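Local coordinates for protein agglutinin (Rhizoctonia solani, PDB 4G9M) that is a fungal lectin that probably binds carbohydrates through a ricin-type beta-trefoil fold and assembles as a domain-swapped dimer, at residues Phe99-Leu113 with Ile125-Phe139. Numbering follows the deposited sequence.
Sequences FAIEAADHRLFVLDL and IYYNNNATDNQKWKF
Val110 and Tyr127 exchange both backbone hydrogen bonds, as do Asp112 and Ile125, making 109-113 and 125-128 an antiparallel hairpin pair; at its far end Asn129 N reaches Leu108 O. Phe99 and Trp137 form a separate single bridge: Phe99 N donates to Trp137 O at 2.8 Å, and Trp137 N to Phe99 O. Among the polar side chains, Asp112 stands beside Tyr127 on one sheet face, its carboxylate turned 76° from the ring. With CG trans to the backbone N (chi1 178°), Asp112 offers the anti side of OD2 to a 3.0 Å hydrogen bond from Gln135 NE2. The same NE2 also donates to Asn128 O, and Gln135 OE1 accepts from Asn130 N, tying both ends of the amide to the loop after strand 125-128. Asn134 clasps Leu113 twice: its O takes the Leu113 N-H, while ND2 sits above the carbonyl plane of Leu113 O at 2.9 Å. Trp137 NE1 points almost straight (172°) at Leu111 O, 3.2 Å away; one water accepts from Ile101 N and donates to Leu111 O and Gln135 O. Apolar contacts complete the core: Ile101 CD1 lies over one face of the Trp137 five-membered ring (CH-pi, 4.1 Å to the centroid) and touches Phe139 CZ, whose ring also meets Phe99 obliquely. Gln135-Lys136-Trp137, with Ile101 over the indole and Leu111 O at its edge, is the QxW signature of ricin-type beta-trefoil lectins.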
loop_
_atom_site.group_PDB
_atom_site.type_symbol
_atom_site.label_atom_id
_atom_site.label_comp_id
_atom_site.label_asym_id
_atom_site.label_seq_id
_atom_site.Cartn_x
_atom_site.Cartn_y
_atom_site.Cartn_z
ATOM N N PHE B 99 -2.420 4.768 5.863
ATOM C CA PHE B 99 -2.432 4.381 4.463
ATOM C C PHE B 99 -3.219 5.382 3.622
ATOM O O PHE B 99 -4.241 5.914 4.061
ATOM C CB PHE B 99 -3.093 2.996 4.308
ATOM C CG PHE B 99 -2.326 1.855 4.956
ATOM C CD1 PHE B 99 -2.497 1.549 6.299
ATOM C CD2 PHE B 99 -1.428 1.103 4.209
ATOM C CE1 PHE B 99 -1.791 0.503 6.889
ATOM C CE2 PHE B 99 -0.713 0.064 4.796
ATOM C CZ PHE B 99 -0.897 -0.232 6.133
ATOM N N ALA B 100 -2.756 5.619 2.399
ATOM C CA ALA B 100 -3.564 6.317 1.408
ATOM C C ALA B 100 -4.517 5.323 0.767
ATOM O O ALA B 100 -4.184 4.143 0.599
ATOM C CB ALA B 100 -2.681 6.953 0.344
ATOM N N ILE B 101 -5.715 5.792 0.428
ATOM C CA ILE B 101 -6.693 4.950 -0.253
ATOM C C ILE B 101 -6.918 5.510 -1.643
ATOM O O ILE B 101 -7.643 6.491 -1.826
ATOM C CB ILE B 101 -8.018 4.873 0.522
ATOM C CG1 ILE B 101 -7.756 4.309 1.923
ATOM C CG2 ILE B 101 -9.015 4.003 -0.234
ATOM C CD1 ILE B 101 -8.955 4.456 2.839
ATOM N N GLU B 102 -6.249 4.895 -2.612
ATOM C CA GLU B 102 -6.141 5.413 -3.977
ATOM C C GLU B 102 -7.196 4.792 -4.872
ATOM O O GLU B 102 -7.473 3.605 -4.762
ATOM C CB GLU B 102 -4.787 4.995 -4.568
ATOM C CG GLU B 102 -3.776 6.070 -4.817
ATOM C CD GLU B 102 -2.500 5.519 -5.435
ATOM O OE1 GLU B 102 -2.546 4.420 -6.035
ATOM O OE2 GLU B 102 -1.454 6.177 -5.319
ATOM N N ALA B 103 -7.771 5.569 -5.786
ATOM C CA ALA B 103 -8.625 4.962 -6.807
ATOM C C ALA B 103 -7.762 4.166 -7.783
ATOM O O ALA B 103 -6.883 4.735 -8.449
ATOM C CB ALA B 103 -9.415 6.052 -7.552
ATOM N N ALA B 104 -8.012 2.864 -7.886
ATOM C CA ALA B 104 -7.131 1.966 -8.633
ATOM C C ALA B 104 -7.038 2.318 -10.114
ATOM O O ALA B 104 -5.997 2.133 -10.736
ATOM C CB ALA B 104 -7.576 0.531 -8.466
ATOM N N ASP B 105 -8.134 2.833 -10.666
ATOM C CA ASP B 105 -8.166 3.182 -12.081
ATOM C C ASP B 105 -8.127 4.690 -12.328
ATOM O O ASP B 105 -8.248 5.146 -13.469
ATOM C CB ASP B 105 -9.359 2.517 -12.754
ATOM C CG ASP B 105 -9.225 0.992 -12.787
ATOM O OD1 ASP B 105 -8.109 0.511 -13.112
ATOM O OD2 ASP B 105 -10.207 0.284 -12.491
ATOM N N HIS B 106 -7.933 5.448 -11.252
ATOM C CA HIS B 106 -7.675 6.882 -11.325
ATOM C C HIS B 106 -6.648 7.226 -10.254
ATOM O O HIS B 106 -6.979 7.884 -9.276
ATOM C CB HIS B 106 -8.963 7.663 -11.040
ATOM C CG HIS B 106 -10.110 7.296 -11.933
ATOM N ND1 HIS B 106 -10.867 6.157 -11.747
ATOM C CD2 HIS B 106 -10.624 7.916 -13.020
ATOM C CE1 HIS B 106 -11.798 6.095 -12.680
ATOM N NE2 HIS B 106 -11.676 7.152 -13.464
ATOM N N ARG B 107 -5.400 6.797 -10.444
ATOM C CA ARG B 107 -4.453 6.691 -9.329
ATOM C C ARG B 107 -3.900 8.017 -8.808
ATOM O O ARG B 107 -3.203 8.039 -7.788
ATOM C CB ARG B 107 -3.288 5.761 -9.689
ATOM C CG ARG B 107 -3.691 4.306 -9.852
ATOM C CD ARG B 107 -2.481 3.397 -9.935
ATOM N NE ARG B 107 -2.862 2.028 -10.278
ATOM C CZ ARG B 107 -2.054 0.976 -10.171
ATOM N NH1 ARG B 107 -0.820 1.128 -9.713
ATOM N NH2 ARG B 107 -2.487 -0.231 -10.514
ATOM N N LEU B 108 -4.179 9.113 -9.507
ATOM C CA LEU B 108 -3.815 10.428 -8.995
ATOM C C LEU B 108 -4.763 10.832 -7.873
ATOM O O LEU B 108 -4.479 11.781 -7.142
ATOM C CB LEU B 108 -3.866 11.500 -10.096
ATOM C CG LEU B 108 -2.761 11.547 -11.154
ATOM C CD1 LEU B 108 -3.039 12.688 -12.119
ATOM C CD2 LEU B 108 -1.385 11.704 -10.527
ATOM N N PHE B 109 -5.878 10.108 -7.743
ATOM C CA PHE B 109 -6.922 10.473 -6.781
ATOM C C PHE B 109 -6.993 9.561 -5.576
ATOM O O PHE B 109 -6.960 8.334 -5.711
ATOM C CB PHE B 109 -8.283 10.555 -7.467
ATOM C CG PHE B 109 -8.348 11.641 -8.501
ATOM C CD1 PHE B 109 -8.633 12.949 -8.138
ATOM C CD2 PHE B 109 -8.069 11.362 -9.822
ATOM C CE1 PHE B 109 -8.660 13.958 -9.089
ATOM C CE2 PHE B 109 -8.091 12.370 -10.789
ATOM C CZ PHE B 109 -8.388 13.670 -10.410
ATOM N N VAL B 110 -7.118 10.183 -4.401
ATOM C CA VAL B 110 -7.282 9.464 -3.139
ATOM C C VAL B 110 -8.504 9.951 -2.366
ATOM O O VAL B 110 -8.999 11.048 -2.614
ATOM C CB VAL B 110 -6.040 9.597 -2.226
ATOM C CG1 VAL B 110 -4.838 8.837 -2.823
ATOM C CG2 VAL B 110 -5.707 11.054 -1.950
ATOM N N LEU B 111 -8.970 9.132 -1.420
ATOM C CA LEU B 111 -10.030 9.527 -0.500
ATOM C C LEU B 111 -9.512 10.621 0.416
ATOM O O LEU B 111 -8.466 10.474 1.051
ATOM C CB LEU B 111 -10.515 8.340 0.339
ATOM C CG LEU B 111 -11.745 7.589 -0.188
ATOM C CD1 LEU B 111 -11.544 7.142 -1.604
ATOM C CD2 LEU B 111 -12.081 6.402 0.709
ATOM N N ASP B 112 -10.272 11.700 0.502
ATOM C CA ASP B 112 -9.807 12.927 1.149
ATOM C C ASP B 112 -10.880 13.441 2.102
ATOM O O ASP B 112 -12.008 13.670 1.698
ATOM C CB ASP B 112 -9.505 13.954 0.041
ATOM C CG ASP B 112 -9.062 15.301 0.565
ATOM O OD1 ASP B 112 -9.743 15.896 1.429
ATOM O OD2 ASP B 112 -8.037 15.807 0.062
ATOM N N LEU B 113 -10.542 13.624 3.374
ATOM C CA LEU B 113 -11.471 14.297 4.278
ATOM C C LEU B 113 -11.333 15.804 4.053
ATOM O O LEU B 113 -10.336 16.419 4.442
ATOM C CB LEU B 113 -11.203 13.906 5.742
ATOM C CG LEU B 113 -12.202 14.434 6.786
ATOM C CD1 LEU B 113 -13.641 14.053 6.434
ATOM C CD2 LEU B 113 -11.852 13.888 8.154
ATOM N N ILE B 125 -14.081 13.247 -0.199
ATOM C CA ILE B 125 -14.127 13.544 -1.627
ATOM C C ILE B 125 -12.952 12.848 -2.306
ATOM O O ILE B 125 -11.991 12.469 -1.639
ATOM C CB ILE B 125 -14.011 15.064 -1.888
ATOM C CG1 ILE B 125 -12.777 15.651 -1.182
ATOM C CG2 ILE B 125 -15.276 15.801 -1.423
ATOM C CD1 ILE B 125 -12.459 17.111 -1.575
ATOM N N TYR B 126 -13.033 12.663 -3.622
ATOM C CA TYR B 126 -11.840 12.275 -4.391
ATOM C C TYR B 126 -11.017 13.524 -4.579
ATOM O O TYR B 126 -11.573 14.597 -4.848
ATOM C CB TYR B 126 -12.209 11.654 -5.757
ATOM C CG TYR B 126 -12.863 10.310 -5.558
ATOM C CD1 TYR B 126 -12.103 9.184 -5.308
ATOM C CD2 TYR B 126 -14.242 10.185 -5.544
ATOM C CE1 TYR B 126 -12.708 7.947 -5.060
ATOM C CE2 TYR B 126 -14.852 8.941 -5.299
ATOM C CZ TYR B 126 -14.085 7.845 -5.060
ATOM O OH TYR B 126 -14.688 6.618 -4.800
ATOM N N TYR B 127 -9.702 13.423 -4.430
ATOM C CA TYR B 127 -8.870 14.625 -4.571
ATOM C C TYR B 127 -7.453 14.221 -4.907
ATOM O O TYR B 127 -6.990 13.163 -4.492
ATOM C CB TYR B 127 -8.869 15.413 -3.266
ATOM C CG TYR B 127 -8.645 16.922 -3.328
ATOM C CD1 TYR B 127 -9.533 17.774 -4.002
ATOM C CD2 TYR B 127 -7.602 17.506 -2.619
ATOM C CE1 TYR B 127 -9.352 19.155 -3.998
ATOM C CE2 TYR B 127 -7.419 18.892 -2.608
ATOM C CZ TYR B 127 -8.288 19.709 -3.303
ATOM O OH TYR B 127 -8.111 21.072 -3.263
ATOM N N ASN B 128 -6.758 15.075 -5.643
ATOM C CA ASN B 128 -5.371 14.804 -6.023
ATOM C C ASN B 128 -4.537 14.444 -4.806
ATOM O O ASN B 128 -4.606 15.124 -3.782
ATOM C CB ASN B 128 -4.779 16.041 -6.715
ATOM C CG ASN B 128 -3.431 15.763 -7.341
ATOM O OD1 ASN B 128 -3.350 15.164 -8.410
ATOM N ND2 ASN B 128 -2.365 16.203 -6.685
ATOM N N ASN B 129 -3.759 13.373 -4.917
ATOM C CA ASN B 129 -2.964 12.902 -3.797
ATOM C C ASN B 129 -1.798 13.850 -3.589
ATOM O O ASN B 129 -0.862 13.893 -4.389
ATOM C CB ASN B 129 -2.464 11.467 -4.035
ATOM C CG ASN B 129 -1.816 10.853 -2.801
ATOM O OD1 ASN B 129 -1.841 11.435 -1.715
ATOM N ND2 ASN B 129 -1.238 9.654 -2.963
ATOM N N ASN B 130 -1.866 14.604 -2.498
ATOM C CA ASN B 130 -0.790 15.502 -2.101
ATOM C C ASN B 130 -0.078 14.974 -0.872
ATOM O O ASN B 130 0.828 15.625 -0.343
ATOM C CB ASN B 130 -1.366 16.872 -1.790
ATOM C CG ASN B 130 -2.066 17.482 -2.989
ATOM O OD1 ASN B 130 -1.540 17.432 -4.102
ATOM N ND2 ASN B 130 -3.275 18.007 -2.785
ATOM N N ALA B 131 -0.507 13.797 -0.425
ATOM C CA ALA B 131 -0.032 13.194 0.818
ATOM C C ALA B 131 -0.072 14.154 2.002
ATOM O O ALA B 131 0.852 14.204 2.809
ATOM C CB ALA B 131 1.353 12.593 0.647
ATOM N N THR B 132 -1.138 14.941 2.082
ATOM C CA THR B 132 -1.454 15.651 3.310
ATOM C C THR B 132 -2.141 14.677 4.274
ATOM O O THR B 132 -2.708 13.659 3.849
ATOM C CB THR B 132 -2.331 16.902 3.043
ATOM O OG1 THR B 132 -3.458 16.541 2.235
ATOM C CG2 THR B 132 -1.535 17.971 2.301
ATOM N N ASP B 133 -2.065 14.956 5.576
ATOM C CA ASP B 133 -2.569 14.017 6.586
ATOM C C ASP B 133 -4.069 13.716 6.481
ATOM O O ASP B 133 -4.511 12.655 6.890
ATOM C CB ASP B 133 -2.218 14.487 8.009
ATOM C CG ASP B 133 -0.764 14.261 8.353
ATOM O OD1 ASP B 133 -0.027 13.735 7.492
ATOM O OD2 ASP B 133 -0.354 14.603 9.487
ATOM N N ASN B 134 -4.851 14.637 5.909
ATOM C CA ASN B 134 -6.289 14.375 5.741
ATOM C C ASN B 134 -6.558 13.383 4.609
ATOM O O ASN B 134 -7.701 12.966 4.384
ATOM C CB ASN B 134 -7.063 15.666 5.507
ATOM C CG ASN B 134 -6.635 16.368 4.235
ATOM O OD1 ASN B 134 -5.441 16.590 4.005
ATOM N ND2 ASN B 134 -7.600 16.691 3.388
ATOM N N GLN B 135 -5.490 12.996 3.909
ATOM C CA GLN B 135 -5.591 11.993 2.850
ATOM C C GLN B 135 -4.928 10.685 3.282
ATOM O O GLN B 135 -4.532 9.868 2.446
ATOM C CB GLN B 135 -4.922 12.503 1.568
ATOM C CG GLN B 135 -5.293 13.923 1.184
ATOM C CD GLN B 135 -4.655 14.340 -0.118
ATOM O OE1 GLN B 135 -3.436 14.213 -0.299
ATOM N NE2 GLN B 135 -5.477 14.818 -1.055
ATOM N N LYS B 136 -4.793 10.496 4.595
ATOM C CA LYS B 136 -4.204 9.273 5.141
ATOM C C LYS B 136 -5.143 8.743 6.194
ATOM O O LYS B 136 -5.756 9.522 6.931
ATOM C CB LYS B 136 -2.836 9.545 5.760
ATOM C CG LYS B 136 -1.786 9.996 4.746
ATOM C CD LYS B 136 -0.593 10.620 5.443
ATOM C CE LYS B 136 0.219 11.435 4.442
ATOM N NZ LYS B 136 1.167 12.345 5.141
ATOM N N TRP B 137 -5.241 7.417 6.272
ATOM C CA TRP B 137 -6.218 6.772 7.140
ATOM C C TRP B 137 -5.563 5.672 7.955
ATOM O O TRP B 137 -4.770 4.884 7.431
ATOM C CB TRP B 137 -7.360 6.182 6.293
ATOM C CG TRP B 137 -8.057 7.238 5.433
ATOM C CD1 TRP B 137 -7.656 7.690 4.198
ATOM C CD2 TRP B 137 -9.247 7.966 5.757
ATOM N NE1 TRP B 137 -8.526 8.662 3.741
ATOM C CE2 TRP B 137 -9.512 8.842 4.677
ATOM C CE3 TRP B 137 -10.118 7.968 6.857
ATOM C CZ2 TRP B 137 -10.608 9.698 4.668
ATOM C CZ3 TRP B 137 -11.203 8.815 6.847
ATOM C CH2 TRP B 137 -11.448 9.664 5.748
ATOM N N LYS B 138 -5.887 5.632 9.247
ATOM C CA LYS B 138 -5.463 4.537 10.102
ATOM C C LYS B 138 -6.414 3.369 9.908
ATOM O O LYS B 138 -7.624 3.518 10.069
ATOM C CB LYS B 138 -5.452 4.947 11.578
ATOM C CG LYS B 138 -4.648 6.208 11.890
ATOM C CD LYS B 138 -3.180 6.015 11.585
ATOM C CE LYS B 138 -2.654 4.754 12.239
ATOM N NZ LYS B 138 -1.677 4.070 11.360
ATOM N N PHE B 139 -5.858 2.210 9.570
ATOM C CA PHE B 139 -6.651 1.006 9.397
ATOM C C PHE B 139 -6.734 0.249 10.709
ATOM O O PHE B 139 -5.807 -0.458 11.086
ATOM C CB PHE B 139 -6.061 0.130 8.289
ATOM C CG PHE B 139 -6.538 0.510 6.912
ATOM C CD1 PHE B 139 -6.251 1.759 6.381
ATOM C CD2 PHE B 139 -7.279 -0.386 6.151
ATOM C CE1 PHE B 139 -6.700 2.119 5.125
ATOM C CE2 PHE B 139 -7.719 -0.032 4.871
ATOM C CZ PHE B 139 -7.425 1.218 4.366
HETATM O O HOH W 1 -6.433 8.553 1.135
#